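Local coordinates for protein inositol-1-monophosphatase SuhB (Mycobacterium tuberculosis, PDB 2Q74) that probably hydrolyses inositol 1-phosphate to free myo-inositol and phosphate, a magnesium-dependent reaction that completes myo-inositol biosynthesis from glucose 6-phosphate, at residues 7-12 with 149-154; 24-29 with 61-66; 129-134 with 239-244; 170-175 with 200-205; 231-236 with 260-265. All coordinates share one frame; numbering follows the deposited sequence.

In the fold
Helix 8-33 opens the chain, and both of its ends are used. Contact 2 pairs its later part with helix 55-74, closing a short loop that falls wholly within the longer one closed by contact 1, where the start of helix 8-33 meets 149-154, a turn leading into strand 152-157. Contact 3 crosses contact 1 in the sequence and touches it in space, joining the seven-stranded mixed sheet, through its strand 130-138, to helix 233-245. Inside the span of contact 3 lies contact 4, at the rim of the second sheet. Contact 5 crosses contact 3 and ties the start of helix 233-245 to that second sheet. Contacts 1 and 3 thus set helix against sheet, while contact 2 stays within the outer helix layer.

Contact 1: residues 7-12 with 149-154; sequences EPARLR and TGLGAH
Arg-12, Leu-151 and Pro-8 carry this contact, in which the first turn of helix 8-33 meets the hairpin turn between the antiparallel strands 143-148 and 152-157 of the larger sheet. The helix belongs to an outer layer of the alpha-beta-alpha-beta-alpha sandwich of inositol monophosphatases, and the contact lies at the surface, away from the metal and substrate sites.

Leu-151 lays its CD1 against the first turn of the helix. Its CG stands anti to the carbonyl carbon (chi1 -65°), and the extended branch beyond brings CD1 3.8 Å from Ala-9 CB and 4.2 Å from Pro-8 CB. Proline suits the first turn of a helix, where its missing N-H costs no bond, and its ring also crosses the side chain of Thr-149 at about a right angle, with Pro-8 CB 4.0 Å from Thr-149 OG1. Alanine next to it is small enough for the leucine methyl to approach the helix backbone.

Arg-12 reaches farther along the turn. It bends at chi3 (122°) and spreads its guanidinium beside Leu-151, so that CD1 of the leucine lies over one face while Arg-12 NH2 comes 3.6 Å from Leu-151 CB. The long aliphatic part of arginine lets a charged group extend from the helix to the strand. Gly-150 and Gly-152, with positive phi, make the turn possible, and Glu-245 accepts hydrogen bonds from both of their N-H groups. At the far end the guanidinium and the imidazole of His-154 are inclined by 52°, with Arg-12 NH1 at the ring edge, 3.4 Å from His-154 CD2.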
# COMPACT_ATOMS: atom_id res chain seq x y z
N GLU A 7 -14.00 -25.80 19.66
CA GLU A 7 -13.41 -26.37 18.47
C GLU A 7 -13.08 -25.23 17.54
O GLU A 7 -13.65 -24.14 17.65
CB GLU A 7 -14.42 -27.28 17.77
CG GLU A 7 -15.41 -27.94 18.71
CD GLU A 7 -16.42 -28.81 18.00
OE1 GLU A 7 -16.22 -29.11 16.80
OE2 GLU A 7 -17.42 -29.18 18.67
N PRO A 8 -12.16 -25.47 16.61
CA PRO A 8 -11.69 -24.42 15.73
C PRO A 8 -12.82 -23.63 15.04
O PRO A 8 -12.76 -22.38 14.98
CB PRO A 8 -10.84 -25.15 14.70
CG PRO A 8 -10.85 -26.58 15.06
CD PRO A 8 -11.49 -26.76 16.36
N ALA A 9 -13.82 -24.34 14.51
CA ALA A 9 -14.92 -23.71 13.77
C ALA A 9 -15.62 -22.68 14.65
O ALA A 9 -15.89 -21.55 14.21
CB ALA A 9 -15.91 -24.74 13.28
N ARG A 10 -15.88 -23.06 15.90
CA ARG A 10 -16.52 -22.15 16.87
C ARG A 10 -15.61 -20.99 17.21
O ARG A 10 -16.07 -19.87 17.40
CB ARG A 10 -16.91 -22.90 18.15
N LEU A 11 -14.31 -21.26 17.31
CA LEU A 11 -13.35 -20.23 17.68
C LEU A 11 -13.19 -19.18 16.56
O LEU A 11 -12.99 -18.00 16.84
CB LEU A 11 -11.99 -20.85 18.03
CG LEU A 11 -11.68 -21.27 19.48
CD1 LEU A 11 -12.59 -20.59 20.49
CD2 LEU A 11 -11.77 -22.75 19.64
N ARG A 12 -13.33 -19.61 15.31
CA ARG A 12 -13.13 -18.70 14.21
C ARG A 12 -14.34 -17.79 14.02
O ARG A 12 -14.20 -16.65 13.61
CB ARG A 12 -12.75 -19.43 12.91
CG ARG A 12 -13.77 -19.38 11.81
CD ARG A 12 -13.19 -19.75 10.46
NE ARG A 12 -13.91 -20.90 9.88
CZ ARG A 12 -13.51 -21.62 8.83
NH1 ARG A 12 -12.38 -21.32 8.17
NH2 ARG A 12 -14.25 -22.66 8.43
N THR A 149 -7.65 -24.25 11.95
CA THR A 149 -6.84 -25.44 11.61
C THR A 149 -7.66 -26.52 10.96
O THR A 149 -8.65 -26.98 11.53
CB THR A 149 -6.14 -26.08 12.83
OG1 THR A 149 -6.94 -25.87 14.01
CG2 THR A 149 -4.77 -25.47 13.04
N GLY A 150 -7.26 -26.89 9.75
CA GLY A 150 -7.92 -27.94 9.00
C GLY A 150 -9.11 -27.48 8.20
O GLY A 150 -9.66 -28.25 7.41
N LEU A 151 -9.51 -26.23 8.35
CA LEU A 151 -10.76 -25.76 7.77
C LEU A 151 -10.56 -24.81 6.60
O LEU A 151 -11.54 -24.41 5.98
CB LEU A 151 -11.62 -25.10 8.87
CG LEU A 151 -12.07 -26.11 9.95
CD1 LEU A 151 -12.86 -25.40 11.06
CD2 LEU A 151 -12.87 -27.23 9.32
N GLY A 152 -9.32 -24.45 6.29
CA GLY A 152 -9.06 -23.51 5.21
C GLY A 152 -9.18 -22.04 5.60
O GLY A 152 -9.56 -21.72 6.71
N ALA A 153 -8.83 -21.17 4.66
CA ALA A 153 -8.82 -19.71 4.88
C ALA A 153 -9.83 -19.04 3.96
O ALA A 153 -9.88 -19.35 2.76
CB ALA A 153 -7.45 -19.15 4.56
N HIS A 154 -10.64 -18.13 4.49
CA HIS A 154 -11.61 -17.41 3.65
C HIS A 154 -11.52 -15.91 3.80
O HIS A 154 -11.04 -15.40 4.81
CB HIS A 154 -13.04 -17.87 3.94
CG HIS A 154 -13.17 -19.36 4.06
ND1 HIS A 154 -13.11 -20.20 2.98
CD2 HIS A 154 -13.34 -20.15 5.15
CE1 HIS A 154 -13.24 -21.45 3.38
NE2 HIS A 154 -13.38 -21.45 4.70

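Contact 2: residues 24-29 with 61-66; sequences AFVRGR and TDTERL
Phe-25 and Leu-66 form the tightly packed part of this helix pair. The aromatic ring, carried outward by a CG anti to the backbone N (chi1 180°), receives Leu-66 CD1 over one face in a CH-pi contact, 3.8 Å from the centroid of the Phe-25 ring. Arg-29 CG covers the other face, so the ring is sandwiched between aliphatic groups. Its edge is met in plane by Asp-62 CB, 3.7 Å from Phe-25 CE2, and by the hydroxyl of Thr-63. On the buried flank Val-26 CG2 lies 3.4 Å from Thr-63 OG1; threonine can sit here because that hydroxyl is hydrogen-bonded back to Val-59 O in its own helix.

The more open side is polar. Asp-62 OD2 takes two weak, bent bonds of a salt bridge, 2.9 Å from Arg-29 NH2 and 3.2 Å from Arg-29 NE, while its other oxygen, OD1, is met by NH1 of the exposed Arg-65. Glu-32 gives Arg-29 a second acidic partner.

The segments run roughly antiparallel (152°, axes 10.0 Å apart) and belong to the outer helix pair of the inositol monophosphatase fold; Val-26 lies near Ile-106, which by similarity binds metal and substrate.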
# COMPACT_ATOMS: atom_id res chain seq x y z
N ALA A 24 -15.65 -1.94 12.67
CA ALA A 24 -16.72 -0.95 12.60
C ALA A 24 -16.54 0.17 13.64
O ALA A 24 -16.85 1.34 13.39
CB ALA A 24 -18.08 -1.63 12.80
N PHE A 25 -16.04 -0.21 14.81
CA PHE A 25 -15.85 0.73 15.92
C PHE A 25 -14.66 1.64 15.66
O PHE A 25 -14.73 2.84 15.89
CB PHE A 25 -15.62 -0.07 17.20
CG PHE A 25 -15.41 0.77 18.42
CD1 PHE A 25 -16.47 1.35 19.07
CD2 PHE A 25 -14.13 0.95 18.94
CE1 PHE A 25 -16.27 2.12 20.23
CE2 PHE A 25 -13.92 1.71 20.08
CZ PHE A 25 -14.99 2.30 20.73
N VAL A 26 -13.57 1.06 15.18
CA VAL A 26 -12.38 1.82 14.83
C VAL A 26 -12.70 2.84 13.74
O VAL A 26 -12.32 3.99 13.81
CB VAL A 26 -11.27 0.86 14.30
CG1 VAL A 26 -10.14 1.63 13.65
CG2 VAL A 26 -10.77 -0.02 15.43
N ARG A 27 -13.39 2.37 12.73
CA ARG A 27 -13.78 3.14 11.58
C ARG A 27 -14.59 4.35 12.04
O ARG A 27 -14.39 5.48 11.59
CB ARG A 27 -14.56 2.19 10.67
CG ARG A 27 -15.07 2.74 9.40
CD ARG A 27 -14.86 1.77 8.24
NE ARG A 27 -14.96 0.34 8.55
CZ ARG A 27 -16.08 -0.33 8.82
NH1 ARG A 27 -17.25 0.29 8.89
NH2 ARG A 27 -16.03 -1.64 9.04
N GLY A 28 -15.48 4.11 13.00
CA GLY A 28 -16.29 5.18 13.57
C GLY A 28 -15.55 6.09 14.52
O GLY A 28 -15.74 7.31 14.50
N ARG A 29 -14.74 5.51 15.39
CA ARG A 29 -13.97 6.29 16.37
C ARG A 29 -12.93 7.18 15.70
O ARG A 29 -12.70 8.31 16.15
CB ARG A 29 -13.30 5.36 17.38
CG ARG A 29 -14.19 4.90 18.52
CD ARG A 29 -14.60 6.07 19.45
NE ARG A 29 -13.46 6.60 20.19
CZ ARG A 29 -13.33 7.85 20.64
NH1 ARG A 29 -14.26 8.77 20.42
NH2 ARG A 29 -12.22 8.20 21.29
N THR A 61 -6.83 2.01 22.65
CA THR A 61 -7.30 1.61 23.97
C THR A 61 -8.79 1.32 23.98
O THR A 61 -9.23 0.32 24.54
CB THR A 61 -7.04 2.71 25.01
OG1 THR A 61 -5.70 3.19 24.86
CG2 THR A 61 -7.24 2.17 26.41
N ASP A 62 -9.57 2.22 23.38
CA ASP A 62 -11.01 2.09 23.35
C ASP A 62 -11.41 0.76 22.74
O ASP A 62 -12.26 0.04 23.28
CB ASP A 62 -11.63 3.24 22.55
CG ASP A 62 -11.53 4.60 23.27
OD1 ASP A 62 -11.43 4.65 24.52
OD2 ASP A 62 -11.56 5.64 22.57
N THR A 63 -10.77 0.43 21.62
CA THR A 63 -11.07 -0.79 20.86
C THR A 63 -10.61 -2.04 21.60
O THR A 63 -11.24 -3.09 21.53
CB THR A 63 -10.39 -0.75 19.48
OG1 THR A 63 -10.79 0.42 18.77
CG2 THR A 63 -10.76 -1.97 18.66
N GLU A 64 -9.49 -1.91 22.31
CA GLU A 64 -9.02 -2.97 23.20
C GLU A 64 -10.07 -3.26 24.29
O GLU A 64 -10.33 -4.43 24.61
CB GLU A 64 -7.70 -2.54 23.85
CG GLU A 64 -7.07 -3.54 24.83
CD GLU A 64 -6.26 -4.60 24.14
OE1 GLU A 64 -6.70 -5.07 23.08
OE2 GLU A 64 -5.18 -4.95 24.68
N ARG A 65 -10.65 -2.20 24.84
CA ARG A 65 -11.71 -2.33 25.83
C ARG A 65 -12.94 -3.05 25.25
O ARG A 65 -13.48 -3.96 25.87
CB ARG A 65 -12.10 -0.95 26.41
CG ARG A 65 -12.74 -1.06 27.78
CD ARG A 65 -13.14 0.27 28.38
NE ARG A 65 -11.99 1.15 28.62
CZ ARG A 65 -11.67 2.23 27.91
NH1 ARG A 65 -12.40 2.61 26.87
NH2 ARG A 65 -10.60 2.94 28.24
N LEU A 66 -13.37 -2.64 24.05
CA LEU A 66 -14.49 -3.27 23.37
C LEU A 66 -14.28 -4.76 23.26
O LEU A 66 -15.15 -5.55 23.56
CB LEU A 66 -14.66 -2.67 21.96
CG LEU A 66 -15.85 -3.11 21.08
CD1 LEU A 66 -16.07 -2.11 19.96
CD2 LEU A 66 -15.66 -4.49 20.50

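Contact 3: residues 129-134 with 239-244; sequences GITVAG and GALIAA
With CG turned anti to the backbone N (chi1 -152°), Leu-241 of helix 233-245 is directed toward strand 130-134 and reaches it with CG and CD1. Thr-131, whose OG1 stands beside the backbone N (chi1 -51°), which leaves CG2 anti to that N, offers this methyl to meet it. Thr-131 CG2 and Leu-241 CD1 are 3.9 Å apart. Beyond the methyl the leucine rests on backbone: its CG is 3.5 Å from Thr-131 O, and its CD1 lies 3.4 Å from Ala-133 N. The strand is irregular just here, because Val-132 and Ala-133 both face Ala-125 in a classic beta bulge, and the leucine tip settles against the bulged peptide.

Gly-134 continues this surface with bare backbone, its N 4.0 Å from Leu-241 CD1. Ile-242 CD1 reaches it only loosely, 4.5 Å from Gly-134 O. Helix and strand segments cross at 90°, their axes 7.6 Å apart, as the central helix layer of the sandwich lies across the larger sheet; Ala-240 and Ala-243 face Val-250 of the second sheet.

The strand's peptides are bonded to Ala-125 and Ala-147 of the neighbouring strands and to Thr-149 just beyond one of them, so the buried contact with the helix probably rests on dispersion and exclusion of water.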
# COMPACT_ATOMS: atom_id res chain seq x y z
N GLY A 129 0.11 -21.96 22.85
CA GLY A 129 1.03 -21.18 22.01
C GLY A 129 0.86 -21.42 20.52
O GLY A 129 1.54 -20.80 19.72
N ILE A 130 -0.05 -22.32 20.15
CA ILE A 130 -0.33 -22.62 18.75
C ILE A 130 -1.63 -21.93 18.35
O ILE A 130 -2.62 -22.04 19.06
CB ILE A 130 -0.49 -24.13 18.51
CG1 ILE A 130 0.73 -24.89 19.04
CG2 ILE A 130 -0.72 -24.41 17.01
CD1 ILE A 130 2.09 -24.34 18.50
N THR A 131 -1.64 -21.25 17.21
CA THR A 131 -2.84 -20.61 16.68
C THR A 131 -3.78 -21.60 15.97
O THR A 131 -3.45 -22.19 14.94
CB THR A 131 -2.50 -19.46 15.74
OG1 THR A 131 -1.57 -18.57 16.38
CG2 THR A 131 -3.75 -18.66 15.38
N VAL A 132 -4.96 -21.75 16.55
CA VAL A 132 -5.99 -22.69 16.12
C VAL A 132 -7.04 -22.01 15.24
O VAL A 132 -7.68 -22.65 14.40
CB VAL A 132 -6.68 -23.29 17.36
CG1 VAL A 132 -7.74 -24.29 16.96
CG2 VAL A 132 -5.66 -23.92 18.28
N ALA A 133 -7.23 -20.71 15.46
CA ALA A 133 -8.20 -19.95 14.70
C ALA A 133 -7.89 -18.46 14.76
O ALA A 133 -7.26 -17.98 15.71
CB ALA A 133 -9.60 -20.21 15.23
N GLY A 134 -8.32 -17.73 13.75
CA GLY A 134 -7.93 -16.34 13.64
C GLY A 134 -8.75 -15.53 12.67
O GLY A 134 -9.41 -16.08 11.80
N GLY A 239 -2.87 -13.81 11.15
CA GLY A 239 -2.43 -13.83 9.75
C GLY A 239 -1.60 -15.04 9.35
O GLY A 239 -1.76 -15.58 8.27
N ALA A 240 -0.71 -15.46 10.24
CA ALA A 240 0.16 -16.60 9.97
C ALA A 240 -0.68 -17.83 9.64
O ALA A 240 -0.42 -18.52 8.65
CB ALA A 240 1.07 -16.86 11.17
N LEU A 241 -1.69 -18.07 10.46
CA LEU A 241 -2.58 -19.23 10.31
C LEU A 241 -3.32 -19.11 8.99
O LEU A 241 -3.49 -20.08 8.26
CB LEU A 241 -3.60 -19.28 11.45
CG LEU A 241 -4.21 -20.60 11.92
CD1 LEU A 241 -5.64 -20.34 12.47
CD2 LEU A 241 -4.22 -21.69 10.89
N ILE A 242 -3.77 -17.90 8.72
CA ILE A 242 -4.55 -17.63 7.52
C ILE A 242 -3.72 -17.96 6.29
O ILE A 242 -4.13 -18.78 5.45
CB ILE A 242 -5.05 -16.20 7.47
CG1 ILE A 242 -6.07 -15.94 8.61
CG2 ILE A 242 -5.70 -15.97 6.12
CD1 ILE A 242 -6.40 -14.49 8.89
N ALA A 243 -2.53 -17.37 6.20
CA ALA A 243 -1.60 -17.71 5.11
C ALA A 243 -1.35 -19.25 5.05
O ALA A 243 -1.40 -19.87 4.00
CB ALA A 243 -0.31 -16.93 5.25
N ALA A 244 -1.14 -19.87 6.20
CA ALA A 244 -0.86 -21.33 6.25
C ALA A 244 -2.04 -22.10 5.67
O ALA A 244 -1.89 -22.92 4.80
CB ALA A 244 -0.56 -21.78 7.67

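Contact 4: residues 170-175 with 200-205; sequences DELSMA and PLVRDV
Leu-172, Val-202 and Arg-203 lead a contact at the rim of the smaller sheet, where two chain segments come side by side as they lead into the neighbouring parallel strands 176-181 and 204-206. These strands are joined through helix 188-198, a beta-alpha-beta crossover, and the contact brings together the residues that lead into its two strands.

The apolar part is small and faces inward. Leu-172, its CG anti to the backbone N (chi1 -172°), lays CG 3.8 Å from Val-202 CG1, and its CD2 is a looser 4.4 Å from Leu-201 CB. Branched aliphatic residues suit this place, since Leu-275 and Ile-271 pack against Leu-172 from the region of helix 272-280.

Backbone contacts come next. Arg-203 N gives Ala-175 O a weak hydrogen bond of 3.0 Å, bent to 123° at the hydrogen. Beside this one weak bond, two CA-H...O contacts run in opposite senses between the partly 3-10 segments, Val-202 CA to Leu-172 O at 3.3 Å and Ser-173 CA to Leu-201 O at 3.2 Å.

The charged part adjoins the dimer interface. Arg-203 O accepts a weak hydrogen bond from Arg-188 of the second subunit, and Arg-203 packs on Tyr-114 of that subunit. Asp-204 forms a salt bridge with Arg-206, a substrate-binding residue by similarity. Arg-203 itself runs extended from CG to NE over the Met-174 peptide, and the flexible methionine doubles back to it, setting SD near the guanidinium plane, 3.6 Å from Arg-203 NH1; Met-174 CE, also at the guanidinium edge, is 3.3 Å from Arg-203 NH1.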
# COMPACT_ATOMS: atom_id res chain seq x y z
N ASP A 170 7.00 -20.19 -9.17
CA ASP A 170 8.16 -21.13 -9.05
C ASP A 170 9.48 -20.39 -8.93
O ASP A 170 10.33 -20.77 -8.13
CB ASP A 170 8.26 -22.03 -10.28
CG ASP A 170 7.05 -22.88 -10.46
OD1 ASP A 170 6.36 -23.12 -9.45
OD2 ASP A 170 6.78 -23.28 -11.62
N GLU A 171 9.66 -19.35 -9.74
CA GLU A 171 10.90 -18.62 -9.76
C GLU A 171 10.81 -17.43 -8.82
O GLU A 171 9.98 -16.54 -9.00
CB GLU A 171 11.26 -18.16 -11.18
CG GLU A 171 11.56 -19.30 -12.16
CD GLU A 171 10.54 -19.38 -13.30
OE1 GLU A 171 9.37 -19.76 -13.05
OE2 GLU A 171 10.93 -19.07 -14.45
N LEU A 172 11.70 -17.41 -7.83
CA LEU A 172 11.81 -16.29 -6.90
C LEU A 172 11.99 -14.95 -7.60
O LEU A 172 11.66 -13.96 -7.03
CB LEU A 172 12.96 -16.52 -5.91
CG LEU A 172 13.10 -15.54 -4.74
CD1 LEU A 172 11.87 -15.57 -3.80
CD2 LEU A 172 14.42 -15.84 -3.98
N SER A 173 12.52 -14.94 -8.82
CA SER A 173 12.65 -13.70 -9.61
C SER A 173 11.33 -13.24 -10.17
O SER A 173 11.24 -12.16 -10.76
CB SER A 173 13.59 -13.91 -10.80
OG SER A 173 13.03 -14.83 -11.70
N MET A 174 10.31 -14.06 -10.00
CA MET A 174 8.96 -13.76 -10.43
C MET A 174 8.04 -13.42 -9.25
O MET A 174 6.85 -13.18 -9.43
CB MET A 174 8.41 -14.98 -11.16
CG MET A 174 9.05 -15.22 -12.51
SD MET A 174 8.37 -14.11 -13.76
CE MET A 174 9.38 -12.60 -13.65
N ALA A 175 8.60 -13.41 -8.04
CA ALA A 175 7.82 -13.28 -6.83
C ALA A 175 7.72 -11.80 -6.40
O ALA A 175 8.69 -11.06 -6.47
CB ALA A 175 8.42 -14.12 -5.74
N PRO A 200 17.29 -7.63 -6.04
CA PRO A 200 17.50 -8.11 -7.40
C PRO A 200 17.12 -9.58 -7.65
O PRO A 200 17.02 -9.99 -8.79
CB PRO A 200 19.00 -7.92 -7.61
CG PRO A 200 19.57 -8.06 -6.25
CD PRO A 200 18.57 -7.42 -5.34
N LEU A 201 16.90 -10.35 -6.59
CA LEU A 201 16.51 -11.75 -6.75
C LEU A 201 15.01 -11.92 -6.92
O LEU A 201 14.56 -13.05 -7.12
CB LEU A 201 16.93 -12.56 -5.54
CG LEU A 201 18.43 -12.64 -5.28
CD1 LEU A 201 18.65 -13.31 -3.94
CD2 LEU A 201 19.12 -13.40 -6.39
N VAL A 202 14.24 -10.82 -6.80
CA VAL A 202 12.77 -10.89 -6.85
C VAL A 202 12.16 -9.90 -7.81
O VAL A 202 12.75 -8.88 -8.15
CB VAL A 202 12.12 -10.65 -5.46
CG1 VAL A 202 12.49 -11.77 -4.48
CG2 VAL A 202 12.49 -9.25 -4.90
N ARG A 203 10.94 -10.22 -8.24
CA ARG A 203 10.17 -9.41 -9.18
C ARG A 203 10.10 -7.96 -8.78
O ARG A 203 10.50 -7.11 -9.56
CB ARG A 203 8.77 -9.96 -9.27
CG ARG A 203 7.87 -9.39 -10.34
CD ARG A 203 6.51 -10.09 -10.16
NE ARG A 203 5.56 -9.80 -11.21
CZ ARG A 203 5.54 -10.39 -12.39
NH1 ARG A 203 6.45 -11.30 -12.72
NH2 ARG A 203 4.61 -10.02 -13.27
N ASP A 204 9.57 -7.67 -7.59
CA ASP A 204 9.47 -6.30 -7.04
C ASP A 204 9.20 -6.42 -5.52
O ASP A 204 9.04 -7.51 -4.98
CB ASP A 204 8.36 -5.50 -7.72
CG ASP A 204 8.57 -3.95 -7.64
OD1 ASP A 204 9.40 -3.49 -6.84
OD2 ASP A 204 7.88 -3.18 -8.37
N VAL A 205 9.20 -5.30 -4.83
CA VAL A 205 9.02 -5.28 -3.38
C VAL A 205 7.85 -4.36 -3.04
O VAL A 205 7.63 -3.37 -3.71
CB VAL A 205 10.35 -4.81 -2.68
CG1 VAL A 205 10.22 -4.75 -1.17
CG2 VAL A 205 11.48 -5.72 -3.05

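Contact 5: residues 231-236 with 260-265; sequences VQVWDC and AGLVVV
Leu-262, Val-231, Val-264 and Cys-236 build the apolar centre of this contact, at the point where strand 225-231 of the smaller mixed sheet gives way to helix 233-245 beside the antiparallel strand 262-267. Val-231 and Val-264 cross at about a right angle, with Val-231 CB 3.9 Å from Val-264 CG2. Cys-236 closes the group from the helix: its sulfur, held between the backbone N and the carbonyl carbon (chi1 56°), lies 4.1 Å from Val-264 CG2. Leu-262 CD1 completes the centre, 4.4 Å from Cys-236 SG. Beta-branched valines suit the strands, while the small cysteine packs from the start of the helix against Val-264; Leu-215 of helix 211-220 packs on both Cys-236 and Val-264.

Farther out comes Val-233, on the partly exposed first turn of the helix, its CG2 4.2 Å from Leu-262 CD1. Gly-261 lies against Val-231 and Gln-232, where a beta carbon would be tight.

Asp-235, by similarity a ligand of magnesium and substrate, stands on that turn with its carboxylate close to those of Asp-104 and Asp-107, a cluster of like charges consistent with a magnesium site. Trp-234 and Asp-235 begin the Trp-Asp-x-Ala-Ala-Gly signature of this family. At the polar edge Val-231 and Leu-262 are an antiparallel hydrogen-bonded pair: Val-231 N bonds to Leu-262 O at 2.8 Å, and Leu-262 N to Val-231 O, also at 2.8 Å.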
# COMPACT_ATOMS: atom_id res chain seq x y z
N VAL A 231 8.45 -8.98 14.58
CA VAL A 231 7.01 -8.77 14.57
C VAL A 231 6.43 -9.31 15.87
O VAL A 231 6.65 -10.46 16.23
CB VAL A 231 6.36 -9.51 13.38
CG1 VAL A 231 4.84 -9.29 13.37
CG2 VAL A 231 6.97 -9.04 12.06
N GLN A 232 5.68 -8.47 16.58
CA GLN A 232 5.03 -8.91 17.80
C GLN A 232 4.08 -10.07 17.50
O GLN A 232 3.59 -10.18 16.39
CB GLN A 232 4.26 -7.74 18.43
CG GLN A 232 5.12 -6.57 18.85
CD GLN A 232 6.22 -6.98 19.82
OE1 GLN A 232 7.28 -6.35 19.87
NE2 GLN A 232 5.97 -8.05 20.58
N VAL A 233 3.84 -10.92 18.49
CA VAL A 233 2.95 -12.09 18.34
C VAL A 233 1.52 -11.72 17.98
O VAL A 233 0.88 -12.38 17.16
CB VAL A 233 2.93 -12.94 19.63
CG1 VAL A 233 2.09 -14.20 19.41
CG2 VAL A 233 4.35 -13.32 20.04
N TRP A 234 1.02 -10.64 18.56
CA TRP A 234 -0.35 -10.20 18.34
C TRP A 234 -0.62 -9.59 16.95
O TRP A 234 -1.79 -9.35 16.58
CB TRP A 234 -0.79 -9.23 19.43
CG TRP A 234 0.13 -8.13 19.66
CD1 TRP A 234 0.35 -7.06 18.84
CD2 TRP A 234 0.97 -7.95 20.80
NE1 TRP A 234 1.28 -6.21 19.40
CE2 TRP A 234 1.68 -6.73 20.61
CE3 TRP A 234 1.20 -8.69 21.97
CZ2 TRP A 234 2.61 -6.25 21.53
CZ3 TRP A 234 2.12 -8.20 22.90
CH2 TRP A 234 2.82 -6.99 22.66
N ASP A 235 0.45 -9.36 16.19
CA ASP A 235 0.30 -8.89 14.82
C ASP A 235 0.49 -9.96 13.77
O ASP A 235 0.13 -9.76 12.61
CB ASP A 235 1.26 -7.74 14.56
CG ASP A 235 0.86 -6.48 15.29
OD1 ASP A 235 -0.36 -6.27 15.49
OD2 ASP A 235 1.75 -5.69 15.68
N CYS A 236 1.03 -11.11 14.14
CA CYS A 236 1.22 -12.13 13.14
C CYS A 236 0.49 -13.45 13.41
O CYS A 236 0.30 -14.24 12.49
CB CYS A 236 2.71 -12.33 12.91
SG CYS A 236 3.61 -12.74 14.39
N ALA A 260 12.05 -8.60 21.69
CA ALA A 260 11.09 -9.65 22.05
C ALA A 260 10.17 -10.15 20.91
O ALA A 260 9.38 -11.09 21.14
CB ALA A 260 10.23 -9.19 23.24
N GLY A 261 10.25 -9.55 19.71
CA GLY A 261 9.41 -9.94 18.56
C GLY A 261 9.81 -11.26 17.90
O GLY A 261 10.63 -12.00 18.43
N LEU A 262 9.21 -11.55 16.75
CA LEU A 262 9.50 -12.76 15.99
C LEU A 262 10.00 -12.47 14.58
O LEU A 262 9.83 -11.37 14.06
CB LEU A 262 8.25 -13.65 15.88
CG LEU A 262 7.57 -14.07 17.18
CD1 LEU A 262 6.44 -15.02 16.88
CD2 LEU A 262 8.53 -14.72 18.15
N VAL A 263 10.62 -13.48 13.98
CA VAL A 263 11.00 -13.43 12.58
C VAL A 263 9.97 -14.23 11.83
O VAL A 263 9.74 -15.40 12.13
CB VAL A 263 12.38 -14.04 12.35
CG1 VAL A 263 12.70 -14.08 10.86
CG2 VAL A 263 13.42 -13.25 13.11
N VAL A 264 9.34 -13.59 10.84
CA VAL A 264 8.25 -14.19 10.09
C VAL A 264 8.64 -14.30 8.64
O VAL A 264 9.08 -13.30 8.03
CB VAL A 264 6.97 -13.33 10.16
CG1 VAL A 264 5.81 -14.05 9.47
CG2 VAL A 264 6.63 -12.98 11.61
N VAL A 265 8.48 -15.52 8.10
CA VAL A 265 8.58 -15.75 6.66
C VAL A 265 7.32 -16.48 6.20
O VAL A 265 6.91 -17.47 6.79
CB VAL A 265 9.84 -16.52 6.28
CG1 VAL A 265 9.90 -16.69 4.77
CG2 VAL A 265 11.07 -15.79 6.78